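Local coordinates for protein complement factor MASP-3 (Homo sapiens, PDB 3DEM) that belongs to the serine proteases of the lectin complement pathway and, through its calcium-binding CUB and EGF domains, interacts with mannan-binding lectin and ficolins, at residues Phe209-Asp214 / Gly270-Tyr275; Gly176-Pro181 / Tyr195-Glu200; Val205-Glu210 / His254-Leu259. One frame throughout, in Å; residues are numbered along the deposited sequence.

Contact 1 of 3, residues Phe209-Asp214 / Gly270-Tyr275; sequences FEDIFD and GWRLSY
F209 and L273, an antiparallel non-hydrogen-bonded pair in one sheet of the second CUB domain, form the dense side of this contact: L273 CB lies over one face of the F209 ring, 4.2 Å from its centroid, and F209 CE1 comes 4.0 Å from W271 CE3. F213 adds its ring carbon CD1 against W271 CB, and I228 of the facing sheet closes over F209 and W271. The other side is polar and partly open to solvent. There R272, extended from CG to NE, presents the edge of its guanidinium to E210; NE and NH2 both donate to OE2 on its anti side, with R272 NE 2.7 Å from E210 OE2. D211 OD2 adds a long, out-of-plane charge contact. Between these sides, E210 N bonds R272 O. At the loop's far end, toward the calcium ion, D214 and G270 bond both ways through N and O, two residues out of register with F209-L273. One water sits at the interruption, accepting from R272 N and near E210 O and I212 O. Two R272 nitrogens on one oxygen probably favour an ionised E210; charge thus pins the loop outside while aromatic packing holds it inside.

Contact 2 of 3, residues Gly176-Pro181 / Tyr195-Glu200; sequences GVITSP and YTIELE
This is a face-to-face packing contact across the interior of the second CUB domain, where an outermost strand of one sheet, 175-179, lies over an outermost strand of the other, 192-198. The short segments run nearly antiparallel, at 162°, with their axes 9.4 Å apart. That spacing leaves the side chains, not backbone bonds, to join the two layers of the β-sandwich.

I178 is the residue that fills the gap, and its two branches do different work. With CG1 set anti to the carbonyl carbon (chi1 -51°), the CG2 methyl is left beside it and reaches over one face of the Y195 ring. I178 CG2 stands 3.9 Å from the ring centroid, a CH-pi contact displaced toward the CG-CD1 side, since Y195 CD1 is 3.5 Å away from I178 CG2. The longer branch carries on in an extended chain, and I178 CD1 meets I197 CD1 at 3.8 Å, the two isoleucines crossing at an angle.

Y195 and I178 point past each other in opposite senses, so the ring travels along the 176-181 segment until its hydroxyl reaches the end of the strand. There Y195 OH lies 3.0 Å from T179 O and 3.5 Å from P181 CD. Just beyond, T179 OG1 donates to S180 O, and S180 OG is bonded to W271 N, which ties the end of the segment to its neighbour in the sheet. The W271 ring also meets Y195, with planes at about 85°, and I258 packs against both I178 and Y195.

At this point the layers meet through methyl groups and a ring, while the polar end of the tyrosine is carried out of this apolar zone, its hydroxyl lying beside the strand terminus.

Contact 3 of 3, residues Val205-Glu210 / His254-Leu259; sequences VNLQFE and HSVLIL
Strands 205-209 and 255-259 belong to the two facing sheets and run in broadly the same direction, 32° apart, with a closest axis approach of 8.4 Å; the CA atoms are nearest at the N-terminal ends, 5.7 Å between V205 and H254. The strands therefore open out as the chain proceeds, and the side-chain contacts gather at the closer end.

V205 and V256 carry the packing. Both take the same rotamer, CG1 anti to the backbone N and CG2 beside it, and each points its side chain toward the opposite strand. The two crossed side chains meet off-centre: V256 CG2 rests on V205 CB at 3.8 Å and lies 4.0 Å from V205 CG1, so a single methyl of V256 is laid against the branch point of its partner. The second methyl of V205 turns elsewhere, and V205 CG2 approaches H254 O at 4.0 Å, covering the backbone just before the strand begins.

Two residues further on, L207 faces the same way as V205 and extends its chain (chi2 172°) toward the remaining methyl of V256. L207 CD1 is 4.2 Å from V256 CG1, a looser touch than that of the two valines, in keeping with the widening gap. V256 thus lies between V205 and L207, offering one methyl to each. The side-chain pairs are wholly apolar, made of dispersion and exclusion of water.

No helix takes part in the surroundings. I197 of strand 192-198 packs on both V205 and L207, Y275 of strand 272-277 borders the same two residues, and I230 of strand 227-232 touches L207 and V256, so that strands from both layers of the CUB sandwich enclose the contact.

Followed from the N terminus, the chain first makes contact 2, which closes a short loop between 176-181 and 195-200 before the others begin. It then enters 205-210 and, overlapping at F209 and E210, 209-214, which open contacts 3 and 1. Segment 254-259 closes contact 3 and 270-275 closes contact 1; the two long loops start from the same stretch, that of contact 1 ending later. Strand 272-277 lies between 175-179 and 205-209 in one sheet: L273 N probably bonds I178 O, and S274 N probably bonds Q208 O. In the other sheet 192-198 pairs with 255-261. Contacts 2 and 3 bridge the two sheets; contact 1 continues the first sheet toward the calcium-binding end of the domain.

Contact 1 of 3, residues Phe209-Asp214 / Gly270-Tyr275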
# COMPACT_ATOMS: atom_id res chain seq x y z
N PHE A 209 -11.19 8.47 -51.64
CA PHE A 209 -10.46 7.83 -50.54
C PHE A 209 -9.15 7.23 -51.04
O PHE A 209 -9.05 6.78 -52.19
CB PHE A 209 -11.33 6.78 -49.84
CG PHE A 209 -12.41 7.38 -48.98
CD1 PHE A 209 -12.18 7.65 -47.64
CD2 PHE A 209 -13.65 7.71 -49.53
CE1 PHE A 209 -13.17 8.22 -46.84
CE2 PHE A 209 -14.64 8.28 -48.74
CZ PHE A 209 -14.40 8.54 -47.39
N GLU A 210 -8.15 7.24 -50.18
CA GLU A 210 -6.86 6.67 -50.53
C GLU A 210 -6.14 6.07 -49.32
O GLU A 210 -6.50 6.34 -48.17
CB GLU A 210 -5.99 7.71 -51.24
CG GLU A 210 -5.86 9.00 -50.47
CD GLU A 210 -5.44 10.20 -51.33
OE1 GLU A 210 -5.64 10.19 -52.56
OE2 GLU A 210 -4.90 11.16 -50.75
N ASP A 211 -5.12 5.27 -49.60
CA ASP A 211 -4.35 4.54 -48.58
C ASP A 211 -5.24 3.64 -47.71
O ASP A 211 -6.27 3.16 -48.17
CB ASP A 211 -3.52 5.50 -47.73
CG ASP A 211 -2.56 6.33 -48.57
OD1 ASP A 211 -2.14 5.87 -49.65
OD2 ASP A 211 -2.23 7.45 -48.13
N ILE A 212 -4.83 3.44 -46.46
CA ILE A 212 -5.56 2.56 -45.53
C ILE A 212 -6.98 3.06 -45.26
O ILE A 212 -7.20 4.25 -45.03
CB ILE A 212 -4.82 2.41 -44.18
CG1 ILE A 212 -3.58 1.53 -44.34
CG2 ILE A 212 -5.72 1.80 -43.13
CD1 ILE A 212 -2.54 1.73 -43.24
N PHE A 213 -7.94 2.13 -45.32
CA PHE A 213 -9.30 2.38 -44.87
C PHE A 213 -9.70 1.30 -43.87
O PHE A 213 -9.78 0.12 -44.21
CB PHE A 213 -10.26 2.40 -46.06
CG PHE A 213 -11.65 2.86 -45.71
CD1 PHE A 213 -11.98 4.21 -45.79
CD2 PHE A 213 -12.62 1.96 -45.30
CE1 PHE A 213 -13.26 4.65 -45.47
CE2 PHE A 213 -13.90 2.38 -44.98
CZ PHE A 213 -14.22 3.73 -45.07
N ASP A 214 -9.92 1.70 -42.63
CA ASP A 214 -10.12 0.75 -41.54
C ASP A 214 -11.03 1.37 -40.48
O ASP A 214 -10.56 2.06 -39.57
CB ASP A 214 -8.77 0.33 -40.95
CG ASP A 214 -8.90 -0.62 -39.77
OD1 ASP A 214 -9.99 -1.20 -39.54
OD2 ASP A 214 -7.88 -0.80 -39.06
N GLY A 270 -8.46 3.99 -39.26
CA GLY A 270 -9.18 5.13 -39.82
C GLY A 270 -9.14 5.23 -41.33
O GLY A 270 -9.22 4.23 -42.05
N TRP A 271 -9.01 6.46 -41.82
CA TRP A 271 -9.26 6.75 -43.23
C TRP A 271 -8.62 8.06 -43.67
O TRP A 271 -8.30 8.93 -42.85
CB TRP A 271 -10.77 6.82 -43.50
CG TRP A 271 -11.49 7.80 -42.60
CD1 TRP A 271 -12.06 7.52 -41.39
CD2 TRP A 271 -11.70 9.20 -42.83
NE1 TRP A 271 -12.62 8.67 -40.85
CE2 TRP A 271 -12.41 9.71 -41.72
CE3 TRP A 271 -11.34 10.07 -43.86
CZ2 TRP A 271 -12.77 11.05 -41.61
CZ3 TRP A 271 -11.71 11.41 -43.76
CH2 TRP A 271 -12.42 11.89 -42.64
N ARG A 272 -8.45 8.19 -44.97
CA ARG A 272 -7.90 9.39 -45.58
C ARG A 272 -8.62 9.63 -46.90
O ARG A 272 -8.90 8.69 -47.65
CB ARG A 272 -6.40 9.22 -45.83
CG ARG A 272 -5.82 10.23 -46.81
CD ARG A 272 -4.35 9.96 -47.10
NE ARG A 272 -3.89 10.75 -48.24
CZ ARG A 272 -2.85 11.59 -48.20
NH1 ARG A 272 -2.13 11.75 -47.09
NH2 ARG A 272 -2.52 12.27 -49.30
N LEU A 273 -8.92 10.88 -47.19
CA LEU A 273 -9.47 11.21 -48.49
C LEU A 273 -8.81 12.46 -49.04
O LEU A 273 -8.27 13.28 -48.28
CB LEU A 273 -11.00 11.35 -48.44
CG LEU A 273 -11.65 12.51 -47.68
CD1 LEU A 273 -11.62 13.80 -48.52
CD2 LEU A 273 -13.07 12.14 -47.31
N SER A 274 -8.85 12.60 -50.35
CA SER A 274 -8.48 13.85 -50.97
C SER A 274 -9.71 14.36 -51.71
O SER A 274 -10.52 13.58 -52.20
CB SER A 274 -7.31 13.66 -51.94
OG SER A 274 -7.66 12.80 -53.00
N TYR A 275 -9.85 15.68 -51.78
CA TYR A 275 -10.94 16.27 -52.52
C TYR A 275 -10.41 17.24 -53.55
O TYR A 275 -9.32 17.77 -53.40
CB TYR A 275 -11.92 16.99 -51.59
CG TYR A 275 -11.42 18.33 -51.08
CD1 TYR A 275 -11.54 19.48 -51.86
CD2 TYR A 275 -10.85 18.44 -49.82
CE1 TYR A 275 -11.09 20.71 -51.40
CE2 TYR A 275 -10.39 19.66 -49.36
CZ TYR A 275 -10.51 20.79 -50.15
OH TYR A 275 -10.06 22.00 -49.70
O HOH W 1 -8.89 5.94 -46.65

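Contact 2 of 3, residues Gly176-Pro181 / Tyr195-Glu200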
# COMPACT_ATOMS: atom_id res chain seq x y z
N GLY A 176 -7.51 19.43 -51.42
CA GLY A 176 -7.08 19.19 -50.05
C GLY A 176 -7.14 17.75 -49.58
O GLY A 176 -7.63 16.88 -50.29
N VAL A 177 -6.61 17.52 -48.39
CA VAL A 177 -6.58 16.19 -47.79
C VAL A 177 -7.24 16.22 -46.41
O VAL A 177 -7.01 17.13 -45.60
CB VAL A 177 -5.14 15.66 -47.64
CG1 VAL A 177 -5.14 14.30 -46.95
CG2 VAL A 177 -4.45 15.59 -48.99
N ILE A 178 -8.07 15.22 -46.15
CA ILE A 178 -8.78 15.13 -44.89
C ILE A 178 -8.60 13.71 -44.37
O ILE A 178 -8.65 12.75 -45.14
CB ILE A 178 -10.28 15.44 -45.09
CG1 ILE A 178 -10.45 16.76 -45.85
CG2 ILE A 178 -11.03 15.47 -43.75
CD1 ILE A 178 -11.90 17.25 -45.96
N THR A 179 -8.36 13.57 -43.07
CA THR A 179 -8.16 12.25 -42.48
C THR A 179 -8.84 12.15 -41.12
O THR A 179 -9.18 13.16 -40.50
CB THR A 179 -6.65 11.91 -42.27
OG1 THR A 179 -6.14 12.60 -41.12
CG2 THR A 179 -5.79 12.24 -43.51
N SER A 180 -9.03 10.92 -40.65
CA SER A 180 -9.38 10.67 -39.26
C SER A 180 -8.23 11.17 -38.37
O SER A 180 -7.09 11.24 -38.81
CB SER A 180 -9.63 9.18 -39.04
OG SER A 180 -8.52 8.41 -39.48
N PRO A 181 -8.53 11.53 -37.12
CA PRO A 181 -7.47 12.07 -36.26
C PRO A 181 -6.33 11.09 -36.04
O PRO A 181 -6.56 9.91 -35.77
CB PRO A 181 -8.20 12.35 -34.94
CG PRO A 181 -9.65 12.45 -35.31
CD PRO A 181 -9.84 11.49 -36.44
N TYR A 195 -15.92 17.61 -40.48
CA TYR A 195 -15.05 18.19 -41.48
C TYR A 195 -15.88 18.91 -42.53
O TYR A 195 -16.79 18.32 -43.12
CB TYR A 195 -14.20 17.12 -42.14
CG TYR A 195 -13.44 16.24 -41.18
CD1 TYR A 195 -12.19 16.61 -40.70
CD2 TYR A 195 -13.97 15.02 -40.75
CE1 TYR A 195 -11.49 15.80 -39.82
CE2 TYR A 195 -13.29 14.21 -39.87
CZ TYR A 195 -12.06 14.60 -39.41
OH TYR A 195 -11.38 13.78 -38.54
N THR A 196 -15.56 20.18 -42.77
CA THR A 196 -16.37 21.00 -43.66
C THR A 196 -15.59 21.53 -44.86
O THR A 196 -14.58 22.22 -44.70
CB THR A 196 -16.98 22.18 -42.89
OG1 THR A 196 -17.61 21.69 -41.71
CG2 THR A 196 -18.01 22.91 -43.73
N ILE A 197 -16.07 21.20 -46.05
CA ILE A 197 -15.49 21.72 -47.28
C ILE A 197 -16.44 22.80 -47.79
O ILE A 197 -17.64 22.55 -47.98
CB ILE A 197 -15.29 20.63 -48.34
CG1 ILE A 197 -14.43 19.48 -47.78
CG2 ILE A 197 -14.65 21.21 -49.61
CD1 ILE A 197 -14.37 18.26 -48.68
N GLU A 198 -15.92 24.01 -47.96
CA GLU A 198 -16.72 25.12 -48.47
C GLU A 198 -15.99 25.81 -49.60
O GLU A 198 -15.01 26.51 -49.37
CB GLU A 198 -16.98 26.15 -47.37
CG GLU A 198 -17.91 25.68 -46.28
CD GLU A 198 -19.27 26.35 -46.35
OE1 GLU A 198 -19.56 26.99 -47.40
OE2 GLU A 198 -20.02 26.26 -45.35
N LEU A 199 -16.46 25.62 -50.83
CA LEU A 199 -15.90 26.33 -51.97
C LEU A 199 -16.88 27.39 -52.47
O LEU A 199 -18.03 27.43 -52.04
CB LEU A 199 -15.59 25.37 -53.11
CG LEU A 199 -14.85 24.09 -52.74
CD1 LEU A 199 -14.77 23.20 -53.97
CD2 LEU A 199 -13.46 24.38 -52.18
N GLU A 200 -16.40 28.22 -53.39
CA GLU A 200 -17.22 29.25 -54.00
C GLU A 200 -18.32 28.64 -54.87
O GLU A 200 -18.19 27.51 -55.35
CB GLU A 200 -16.34 30.19 -54.83
CG GLU A 200 -17.09 31.18 -55.69
CD GLU A 200 -16.20 31.87 -56.71
OE1 GLU A 200 -14.97 31.59 -56.71
OE2 GLU A 200 -16.71 32.68 -57.51

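Contact 3 of 3, residues Val205-Glu210 / His254-Leu259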
# COMPACT_ATOMS: atom_id res chain seq x y z
N VAL A 205 -17.47 19.46 -55.75
CA VAL A 205 -16.46 18.73 -55.01
C VAL A 205 -16.46 17.25 -55.35
O VAL A 205 -17.48 16.57 -55.24
CB VAL A 205 -16.66 18.89 -53.49
CG1 VAL A 205 -15.59 18.11 -52.72
CG2 VAL A 205 -16.64 20.36 -53.11
N ASN A 206 -15.30 16.74 -55.76
CA ASN A 206 -15.12 15.31 -55.93
C ASN A 206 -14.32 14.75 -54.75
O ASN A 206 -13.34 15.35 -54.31
CB ASN A 206 -14.46 15.00 -57.28
CG ASN A 206 -15.27 15.53 -58.47
OD1 ASN A 206 -16.48 15.80 -58.37
ND2 ASN A 206 -14.60 15.68 -59.62
N LEU A 207 -14.76 13.61 -54.24
CA LEU A 207 -14.11 12.99 -53.09
C LEU A 207 -13.50 11.67 -53.50
O LEU A 207 -14.08 10.93 -54.29
CB LEU A 207 -15.10 12.75 -51.95
CG LEU A 207 -15.86 13.95 -51.38
CD1 LEU A 207 -16.94 13.48 -50.41
CD2 LEU A 207 -14.90 14.91 -50.69
N GLN A 208 -12.34 11.38 -52.94
CA GLN A 208 -11.61 10.18 -53.31
C GLN A 208 -10.80 9.63 -52.14
O GLN A 208 -9.84 10.25 -51.70
CB GLN A 208 -10.71 10.51 -54.49
CG GLN A 208 -9.78 9.40 -54.86
CD GLN A 208 -9.35 9.50 -56.29
OE1 GLN A 208 -9.11 10.61 -56.81
NE2 GLN A 208 -9.24 8.34 -56.97
N PHE A 209 -11.19 8.47 -51.64
CA PHE A 209 -10.46 7.83 -50.54
C PHE A 209 -9.15 7.23 -51.04
O PHE A 209 -9.05 6.78 -52.19
CB PHE A 209 -11.33 6.78 -49.84
CG PHE A 209 -12.41 7.38 -48.98
CD1 PHE A 209 -12.18 7.65 -47.64
CD2 PHE A 209 -13.65 7.71 -49.53
CE1 PHE A 209 -13.17 8.22 -46.84
CE2 PHE A 209 -14.64 8.28 -48.74
CZ PHE A 209 -14.40 8.54 -47.39
N GLU A 210 -8.15 7.24 -50.18
CA GLU A 210 -6.86 6.67 -50.53
C GLU A 210 -6.14 6.07 -49.32
O GLU A 210 -6.50 6.34 -48.17
CB GLU A 210 -5.99 7.71 -51.24
CG GLU A 210 -5.86 9.00 -50.47
CD GLU A 210 -5.44 10.20 -51.33
OE1 GLU A 210 -5.64 10.19 -52.56
OE2 GLU A 210 -4.90 11.16 -50.75
N HIS A 254 -20.63 22.73 -54.06
CA HIS A 254 -19.43 23.44 -53.67
C HIS A 254 -19.18 23.29 -52.18
O HIS A 254 -18.16 23.74 -51.67
CB HIS A 254 -19.55 24.92 -54.03
CG HIS A 254 -20.71 25.60 -53.38
ND1 HIS A 254 -20.69 26.04 -52.08
CD2 HIS A 254 -21.94 25.89 -53.86
CE1 HIS A 254 -21.85 26.59 -51.78
NE2 HIS A 254 -22.63 26.52 -52.85
N SER A 255 -20.11 22.65 -51.48
CA SER A 255 -19.95 22.43 -50.06
C SER A 255 -20.33 21.01 -49.64
O SER A 255 -21.31 20.44 -50.11
CB SER A 255 -20.79 23.42 -49.27
OG SER A 255 -22.16 23.22 -49.54
N VAL A 256 -19.53 20.45 -48.73
CA VAL A 256 -19.70 19.08 -48.29
C VAL A 256 -19.42 18.97 -46.80
O VAL A 256 -18.50 19.62 -46.28
CB VAL A 256 -18.72 18.13 -49.05
CG1 VAL A 256 -18.81 16.72 -48.50
CG2 VAL A 256 -19.00 18.16 -50.55
N LEU A 257 -20.22 18.18 -46.10
CA LEU A 257 -19.94 17.87 -44.71
C LEU A 257 -19.61 16.40 -44.53
O LEU A 257 -20.35 15.52 -44.98
CB LEU A 257 -21.12 18.25 -43.80
CG LEU A 257 -20.98 17.76 -42.36
CD1 LEU A 257 -19.95 18.60 -41.58
CD2 LEU A 257 -22.32 17.76 -41.64
N ILE A 258 -18.50 16.13 -43.86
CA ILE A 258 -18.11 14.77 -43.51
C ILE A 258 -18.22 14.64 -42.00
O ILE A 258 -17.58 15.38 -41.24
CB ILE A 258 -16.68 14.46 -43.97
CG1 ILE A 258 -16.55 14.62 -45.49
CG2 ILE A 258 -16.28 13.04 -43.56
CD1 ILE A 258 -15.20 15.09 -45.94
N LEU A 259 -19.05 13.70 -41.56
CA LEU A 259 -19.17 13.37 -40.15
C LEU A 259 -18.53 12.02 -39.88
O LEU A 259 -18.84 11.02 -40.54
CB LEU A 259 -20.65 13.36 -39.73
CG LEU A 259 -20.94 13.01 -38.26
CD1 LEU A 259 -22.20 13.70 -37.74
CD2 LEU A 259 -21.05 11.50 -38.06